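GCN5-related N-acetyltransferase (Exiguobacterium sibiricum 255-15, PDB 3GYA) binds coenzyme A and probably transfers an acyl group from the acylated form of that cofactor to an acceptor substrate. Local coordinates at residues L21-Q26 against Y83-A88; E104-Y109 against H138-T143. One frame throughout, in Å; residues are numbered along the deposited sequence. Where two conformers were deposited one is given.

Interaction 1 of 2, residues L21-Q26 against Y83-A88; sequences LAKSSQ and YVLPEA. With COA (coenzyme A), chain B.
S24 sits over one face of the Y83 ring: its CB lies 3.7 Å from the ring centroid and 19° off the ring normal, displaced toward the rim, which meets the geometry of a CH-pi contact. The anti position of Y83 CG relative to the backbone N (chi1 -178°) carries the phenol to the helix. S24 turns its OG the other way, back to L20 O one helical turn earlier, and leaves the methylene to the ring. At the phenol end the approach is close but not bonding: S24 N is 3.2 Å from Y83 OH at a poor angle, and the hydroxyl's hydrogen bond goes to E27, just past the helix.

K23 adds an apolar flank. Its CG meets L85 CD2 at 3.6 Å, the two side chains crossing at about a right angle, while K23 CB lies 3.9 Å from P86 CD; a bend at chi2 then carries the rest of the lysine away. Apart from the hydroxyl, which rests against the K23-S24 peptide, the side chains meet through carbon, with 192 Å² buried in total. Beyond the ring, V84 N donates to O9P of coenzyme A at 3.1 Å with an N-H...O angle of 158°. This backbone grip on the pantetheine arm, just before the phosphate-binding turn with S90, G92 and G94, is the hallmark of the GNAT acetyl-CoA site.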
loop_
_atom_site.group_PDB
_atom_site.type_symbol
_atom_site.label_atom_id
_atom_site.label_comp_id
_atom_site.label_asym_id
_atom_site.label_seq_id
_atom_site.Cartn_x
_atom_site.Cartn_y
_atom_site.Cartn_z
ATOM N N LEU A 21 0.536 -4.966 -13.742
ATOM C CA LEU A 21 0.741 -3.819 -14.606
ATOM C C LEU A 21 -0.378 -3.720 -15.631
ATOM O O LEU A 21 -0.906 -2.627 -15.889
ATOM C CB LEU A 21 2.052 -3.934 -15.365
ATOM C CG LEU A 21 3.299 -3.553 -14.604
ATOM C CD1 LEU A 21 4.575 -4.089 -15.293
ATOM C CD2 LEU A 21 3.315 -1.996 -14.437
ATOM N N ALA A 22 -0.737 -4.856 -16.230
ATOM C CA ALA A 22 -1.728 -4.857 -17.310
ATOM C C ALA A 22 -3.117 -4.468 -16.808
ATOM O O ALA A 22 -3.806 -3.626 -17.409
ATOM C CB ALA A 22 -1.779 -6.241 -18.003
ATOM N N LYS A 23 -3.558 -5.105 -15.724
ATOM C CA LYS A 23 -4.896 -4.838 -15.189
ATOM C C LYS A 23 -5.033 -3.418 -14.670
ATOM O O LYS A 23 -6.027 -2.741 -14.921
ATOM C CB LYS A 23 -5.273 -5.846 -14.096
ATOM C CG LYS A 23 -5.409 -7.264 -14.600
ATOM C CD LYS A 23 -6.561 -7.402 -15.599
ATOM C CE LYS A 23 -6.699 -8.849 -16.090
ATOM N NZ LYS A 23 -7.825 -9.016 -17.063
ATOM N N SER A 24 -4.022 -2.952 -13.954
ATOM C CA SER A 24 -4.078 -1.623 -13.375
ATOM C C SER A 24 -4.116 -0.579 -14.501
ATOM O O SER A 24 -4.927 0.360 -14.481
ATOM C CB SER A 24 -2.916 -1.417 -12.389
ATOM O OG SER A 24 -1.654 -1.498 -13.015
ATOM N N SER A 25 -3.288 -0.770 -15.516
ATOM C CA SER A 25 -3.275 0.151 -16.645
ATOM C C SER A 25 -4.621 0.163 -17.375
ATOM O O SER A 25 -5.125 1.239 -17.755
ATOM C CB SER A 25 -2.125 -0.204 -17.588
ATOM O OG SER A 25 -0.902 -0.163 -16.872
ATOM N N GLN A 26 -5.208 -1.020 -17.569
ATOM C CA GLN A 26 -6.527 -1.145 -18.194
ATOM C C GLN A 26 -7.572 -0.301 -17.487
ATOM O O GLN A 26 -8.428 0.306 -18.103
ATOM C CB GLN A 26 -7.025 -2.583 -18.127
ATOM C CG GLN A 26 -6.778 -3.399 -19.322
ATOM C CD GLN A 26 -7.579 -4.694 -19.322
ATOM O OE1 GLN A 26 -7.830 -5.261 -20.386
ATOM N NE2 GLN A 26 -8.000 -5.158 -18.138
ATOM N N TYR A 83 -2.768 -1.780 -4.590
ATOM C CA TYR A 83 -3.594 -2.245 -5.688
ATOM C C TYR A 83 -3.806 -3.751 -5.558
ATOM O O TYR A 83 -2.838 -4.487 -5.344
ATOM C CB TYR A 83 -2.887 -1.969 -7.019
ATOM C CG TYR A 83 -3.682 -2.381 -8.217
ATOM C CD1 TYR A 83 -4.689 -1.567 -8.713
ATOM C CD2 TYR A 83 -3.447 -3.591 -8.870
ATOM C CE1 TYR A 83 -5.467 -1.951 -9.827
ATOM C CE2 TYR A 83 -4.228 -3.993 -9.947
ATOM C CZ TYR A 83 -5.219 -3.155 -10.444
ATOM O OH TYR A 83 -5.993 -3.524 -11.538
ATOM N N VAL A 84 -5.059 -4.180 -5.703
ATOM C CA VAL A 84 -5.418 -5.626 -5.724
ATOM C C VAL A 84 -5.976 -5.952 -7.097
ATOM O O VAL A 84 -6.797 -5.204 -7.611
ATOM C CB VAL A 84 -6.493 -5.943 -4.659
ATOM C CG1 VAL A 84 -6.916 -7.439 -4.745
ATOM C CG2 VAL A 84 -5.976 -5.547 -3.263
ATOM N N LEU A 85 -5.514 -7.038 -7.709
ATOM C CA LEU A 85 -6.066 -7.500 -9.009
ATOM C C LEU A 85 -7.589 -7.570 -8.938
ATOM O O LEU A 85 -8.128 -8.041 -7.922
ATOM C CB LEU A 85 -5.564 -8.910 -9.341
ATOM C CG LEU A 85 -4.234 -9.083 -10.063
ATOM C CD1 LEU A 85 -4.091 -10.579 -10.345
ATOM C CD2 LEU A 85 -4.116 -8.237 -11.336
ATOM N N PRO A 86 -8.290 -7.100 -9.988
ATOM C CA PRO A 86 -9.753 -7.166 -9.957
ATOM C C PRO A 86 -10.343 -8.515 -9.554
ATOM O O PRO A 86 -11.237 -8.564 -8.718
ATOM C CB PRO A 86 -10.151 -6.801 -11.395
ATOM C CG PRO A 86 -9.048 -5.917 -11.856
ATOM C CD PRO A 86 -7.799 -6.452 -11.235
ATOM N N GLU A 87 -9.844 -9.615 -10.106
ATOM C CA GLU A 87 -10.440 -10.916 -9.775
ATOM C C GLU A 87 -10.167 -11.361 -8.328
ATOM O O GLU A 87 -10.845 -12.267 -7.827
ATOM C CB GLU A 87 -10.022 -11.998 -10.781
ATOM C CG GLU A 87 -10.811 -11.956 -12.109
ATOM C CD GLU A 87 -12.296 -12.303 -11.955
ATOM O OE1 GLU A 87 -12.612 -13.371 -11.387
ATOM O OE2 GLU A 87 -13.155 -11.511 -12.408
ATOM N N ALA A 88 -9.231 -10.700 -7.652
ATOM C CA ALA A 88 -8.842 -11.028 -6.282
ATOM C C ALA A 88 -9.481 -10.112 -5.229
ATOM O O ALA A 88 -9.274 -10.294 -4.024
ATOM C CB ALA A 88 -7.327 -10.999 -6.147
HETATM N N1A COA B . -13.534 -2.507 -5.045
HETATM C C2A COA B . -13.340 -1.471 -4.163
HETATM N N3A COA B . -13.495 -1.654 -2.810
HETATM C C4A COA B . -13.852 -2.880 -2.332
HETATM C C5A COA B . -14.064 -3.944 -3.200
HETATM C C6A COA B . -13.904 -3.744 -4.579
HETATM N N6A COA B . -14.141 -4.689 -5.477
HETATM N N7A COA B . -14.415 -5.014 -2.433
HETATM C C8A COA B . -14.416 -4.642 -1.134
HETATM N N9A COA B . -14.075 -3.314 -1.056
HETATM C C1B COA B . -13.928 -2.512 0.183
HETATM C C2B COA B . -15.154 -2.635 1.074
HETATM O O2B COA B . -15.369 -1.403 1.744
HETATM C C3B COA B . -14.778 -3.704 2.072
HETATM O O3B COA B . -15.523 -3.649 3.271
HETATM P P3B COA B . -16.382 -4.936 3.763
HETATM O O7A COA B . -16.791 -4.756 5.210
HETATM O O8A COA B . -17.600 -5.044 2.884
HETATM O O9A COA B . -15.605 -6.238 3.675
HETATM C C4B COA B . -13.300 -3.390 2.269
HETATM O O4B COA B . -12.834 -2.937 1.006
HETATM C C5B COA B . -12.427 -4.562 2.756
HETATM O O5B COA B . -12.575 -5.647 1.875
HETATM P P1A COA B . -11.320 -6.471 1.212
HETATM O O1A COA B . -10.211 -6.587 2.224
HETATM O O2A COA B . -11.890 -7.691 0.604
HETATM O O3A COA B . -10.872 -5.426 0.093
HETATM P P2A COA B . -9.997 -5.677 -1.233
HETATM O O4A COA B . -9.099 -6.882 -1.124
HETATM O O5A COA B . -10.923 -5.694 -2.369
HETATM O O6A COA B . -9.066 -4.367 -1.228
HETATM C CBP COA B . -9.050 -2.266 -2.415
HETATM C CCP COA B . -9.682 -3.083 -1.300
HETATM C CDP COA B . -7.562 -2.084 -2.126
HETATM C CEP COA B . -9.744 -0.882 -2.484
HETATM C CAP COA B . -9.192 -3.071 -3.721
HETATM O OAP COA B . -10.519 -3.479 -3.972
HETATM C C9P COA B . -8.689 -2.296 -4.908
HETATM O O9P COA B . -7.345 -2.205 -5.208
HETATM N N8P COA B . -9.569 -1.702 -5.712
HETATM C C7P COA B . -9.048 -0.921 -6.825
HETATM C C6P COA B . -10.169 -0.341 -7.672
HETATM C C5P COA B . -10.953 0.627 -6.828
HETATM O O5P COA B . -10.341 1.528 -6.242
HETATM N N4P COA B . -12.280 0.438 -6.765
HETATM C C3P COA B . -13.239 1.511 -6.995
HETATM C C2P COA B . -14.337 1.120 -7.986
HETATM S S1P COA B . -13.751 0.743 -9.675
#

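Interaction 2 of 2, residues E104-Y109 against H138-T143; sequences EAFLTY and HTLDKT
F106 and K142 bring the two backbones nearest, their CA atoms 6.3 Å apart, where the chain just after helix 93-105 meets the junction of strand 138-141 with helix 142-147. In this GNAT fold the helix follows the cofactor-binding strand, and the contact lies beside strand 138-141, which runs between strands 111-114 and 129-130. A105 O accepts from both T108 N and Y109 N, just ahead of strand 111-114.

The F106 ring lies between L140 and K142, touching both. L140 O stands at its edge, in the ring plane, 3.5 Å from F106 CZ, a position consistent with a weak attraction between the carbonyl oxygen and the ring's polarised C-H rim. The L140 side chain crosses the phenylalanine at about a right angle, and L140 CD2 comes to 3.9 Å from F106 CE2; L140 CG anti to the backbone N (chi1 179°) directs the branch there. From the start of helix 142-147, K142 slides past F106 in the opposite direction, K142 CB lying 3.6 Å from F106 CD1, and the ring of F145 also meets F106. Bends at chi2 and chi3 take the lysine round to D110, with which its ammonium forms a salt bridge. One water probably bridges the segments, 3.3 Å from F106 O and weakly bonded by K142 NZ. The closest approach between the segments themselves is K142 CE to F106 O, at 3.2 Å.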
loop_
_atom_site.group_PDB
_atom_site.type_symbol
_atom_site.label_atom_id
_atom_site.label_comp_id
_atom_site.label_asym_id
_atom_site.label_seq_id
_atom_site.Cartn_x
_atom_site.Cartn_y
_atom_site.Cartn_z
ATOM N N GLU A 104 3.338 -2.228 10.927
ATOM C CA GLU A 104 4.756 -2.009 10.771
ATOM C C GLU A 104 5.102 -0.524 10.691
ATOM O O GLU A 104 6.045 -0.079 11.342
ATOM C CB GLU A 104 5.281 -2.721 9.544
ATOM C CG GLU A 104 6.785 -2.611 9.435
ATOM C CD GLU A 104 7.339 -3.442 8.313
ATOM O OE1 GLU A 104 7.208 -4.677 8.439
ATOM O OE2 GLU A 104 7.909 -2.876 7.339
ATOM N N ALA A 105 4.363 0.227 9.863
ATOM C CA ALA A 105 4.682 1.640 9.620
ATOM C C ALA A 105 4.569 2.483 10.883
ATOM O O ALA A 105 5.338 3.417 11.077
ATOM C CB ALA A 105 3.802 2.248 8.485
ATOM N N PHE A 106 3.626 2.153 11.766
ATOM C CA PHE A 106 3.470 2.912 12.997
ATOM C C PHE A 106 4.618 2.679 13.963
ATOM O O PHE A 106 4.659 3.332 14.998
ATOM C CB PHE A 106 2.117 2.647 13.679
ATOM C CG PHE A 106 0.991 3.498 13.131
ATOM C CD1 PHE A 106 1.104 4.898 13.111
ATOM C CD2 PHE A 106 -0.164 2.914 12.622
ATOM C CE1 PHE A 106 0.089 5.689 12.620
ATOM C CE2 PHE A 106 -1.200 3.730 12.118
ATOM C CZ PHE A 106 -1.058 5.102 12.118
ATOM N N LEU A 107 5.562 1.784 13.629
ATOM C CA LEU A 107 6.777 1.654 14.471
ATOM C C LEU A 107 7.728 2.822 14.205
ATOM O O LEU A 107 8.509 3.212 15.074
ATOM C CB LEU A 107 7.494 0.323 14.232
ATOM C CG LEU A 107 6.806 -0.968 14.690
ATOM C CD1 LEU A 107 7.553 -2.174 14.079
ATOM C CD2 LEU A 107 6.648 -1.127 16.228
ATOM N N THR A 108 7.618 3.407 13.019
ATOM C CA THR A 108 8.495 4.501 12.588
ATOM C C THR A 108 7.813 5.877 12.591
ATOM O O THR A 108 8.445 6.873 12.896
ATOM C CB THR A 108 9.060 4.184 11.201
ATOM O OG1 THR A 108 9.731 2.921 11.263
ATOM C CG2 THR A 108 10.038 5.240 10.721
ATOM N N TYR A 109 6.526 5.916 12.261
ATOM C CA TYR A 109 5.786 7.147 12.012
ATOM C C TYR A 109 4.672 7.297 13.041
ATOM O O TYR A 109 4.101 6.301 13.511
ATOM C CB TYR A 109 5.166 7.115 10.591
ATOM C CG TYR A 109 6.235 6.971 9.543
ATOM C CD1 TYR A 109 7.120 8.018 9.293
ATOM C CD2 TYR A 109 6.402 5.789 8.835
ATOM C CE1 TYR A 109 8.139 7.897 8.339
ATOM C CE2 TYR A 109 7.432 5.647 7.902
ATOM C CZ TYR A 109 8.299 6.710 7.658
ATOM O OH TYR A 109 9.313 6.613 6.749
ATOM N N HIS A 138 -6.683 10.846 3.167
ATOM C CA HIS A 138 -6.921 10.142 4.436
ATOM C C HIS A 138 -5.726 10.217 5.366
ATOM O O HIS A 138 -4.560 10.224 4.915
ATOM C CB HIS A 138 -7.254 8.672 4.185
ATOM C CG HIS A 138 -8.562 8.462 3.492
ATOM N ND1 HIS A 138 -8.699 8.563 2.125
ATOM C CD2 HIS A 138 -9.793 8.171 3.975
ATOM C CE1 HIS A 138 -9.962 8.347 1.798
ATOM N NE2 HIS A 138 -10.647 8.104 2.900
ATOM N N THR A 139 -6.022 10.222 6.656
ATOM C CA THR A 139 -4.998 10.356 7.687
ATOM C C THR A 139 -5.368 9.509 8.904
ATOM O O THR A 139 -6.544 9.312 9.186
ATOM C CB THR A 139 -4.819 11.856 8.077
ATOM O OG1 THR A 139 -3.561 12.065 8.737
ATOM C CG2 THR A 139 -5.977 12.350 8.960
ATOM N N LEU A 140 -4.356 9.030 9.614
ATOM C CA LEU A 140 -4.575 8.282 10.843
ATOM C C LEU A 140 -3.400 8.522 11.783
ATOM O O LEU A 140 -2.233 8.320 11.394
ATOM C CB LEU A 140 -4.741 6.797 10.546
ATOM C CG LEU A 140 -4.948 5.865 11.750
ATOM C CD1 LEU A 140 -6.209 6.222 12.541
ATOM C CD2 LEU A 140 -4.944 4.399 11.221
ATOM N N ASP A 141 -3.718 8.977 12.998
ATOM C CA ASP A 141 -2.721 9.174 14.036
ATOM C C ASP A 141 -2.428 7.861 14.755
ATOM O O ASP A 141 -3.330 7.040 14.958
ATOM C CB ASP A 141 -3.204 10.199 15.059
ATOM C CG ASP A 141 -3.211 11.630 14.519
ATOM O OD1 ASP A 141 -2.502 11.926 13.537
ATOM O OD2 ASP A 141 -3.921 12.463 15.122
ATOM N N LYS A 142 -1.188 7.712 15.213
ATOM C CA LYS A 142 -0.794 6.508 15.930
ATOM C C LYS A 142 -1.623 6.297 17.191
ATOM O O LYS A 142 -1.975 5.177 17.543
ATOM C CB LYS A 142 0.690 6.553 16.284
ATOM C CG LYS A 142 1.226 5.208 16.714
ATOM C CD LYS A 142 2.271 5.324 17.775
ATOM C CE LYS A 142 3.659 5.311 17.253
ATOM N NZ LYS A 142 4.613 5.732 18.346
ATOM N N THR A 143 -1.924 7.373 17.898
ATOM C CA THR A 143 -2.682 7.252 19.133
ATOM C C THR A 143 -4.084 6.664 18.860
ATOM O O THR A 143 -4.562 5.823 19.623
ATOM C CB THR A 143 -2.701 8.602 19.882
ATOM O OG1 THR A 143 -3.103 9.645 18.994
ATOM C CG2 THR A 143 -1.297 8.939 20.415
HETATM O O HOH W 1 6.223 6.081 15.884
#

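In the fold
From the N terminus, the chain passes through strand 5-8 into helix 18-26, whose partner segment begins 57 positions after the helix ends. After helix 31-37 and strands 50-55, 61-69 and 76-84, interaction 1 closes that long loop by setting the helix against the end of strand 76-84. Helix 93-105 comes next, and interaction 2 closes a shorter excursion of 28 intervening residues, through strand 111-114, helix 120-125 and strand 129-130, at strand 138-141. The two loops follow in series, neither nested nor crossed. The centres of interaction 1 and interaction 2 are about 27 Å apart, on opposite sides of the chain's centre, and the one mixed sheet connects them.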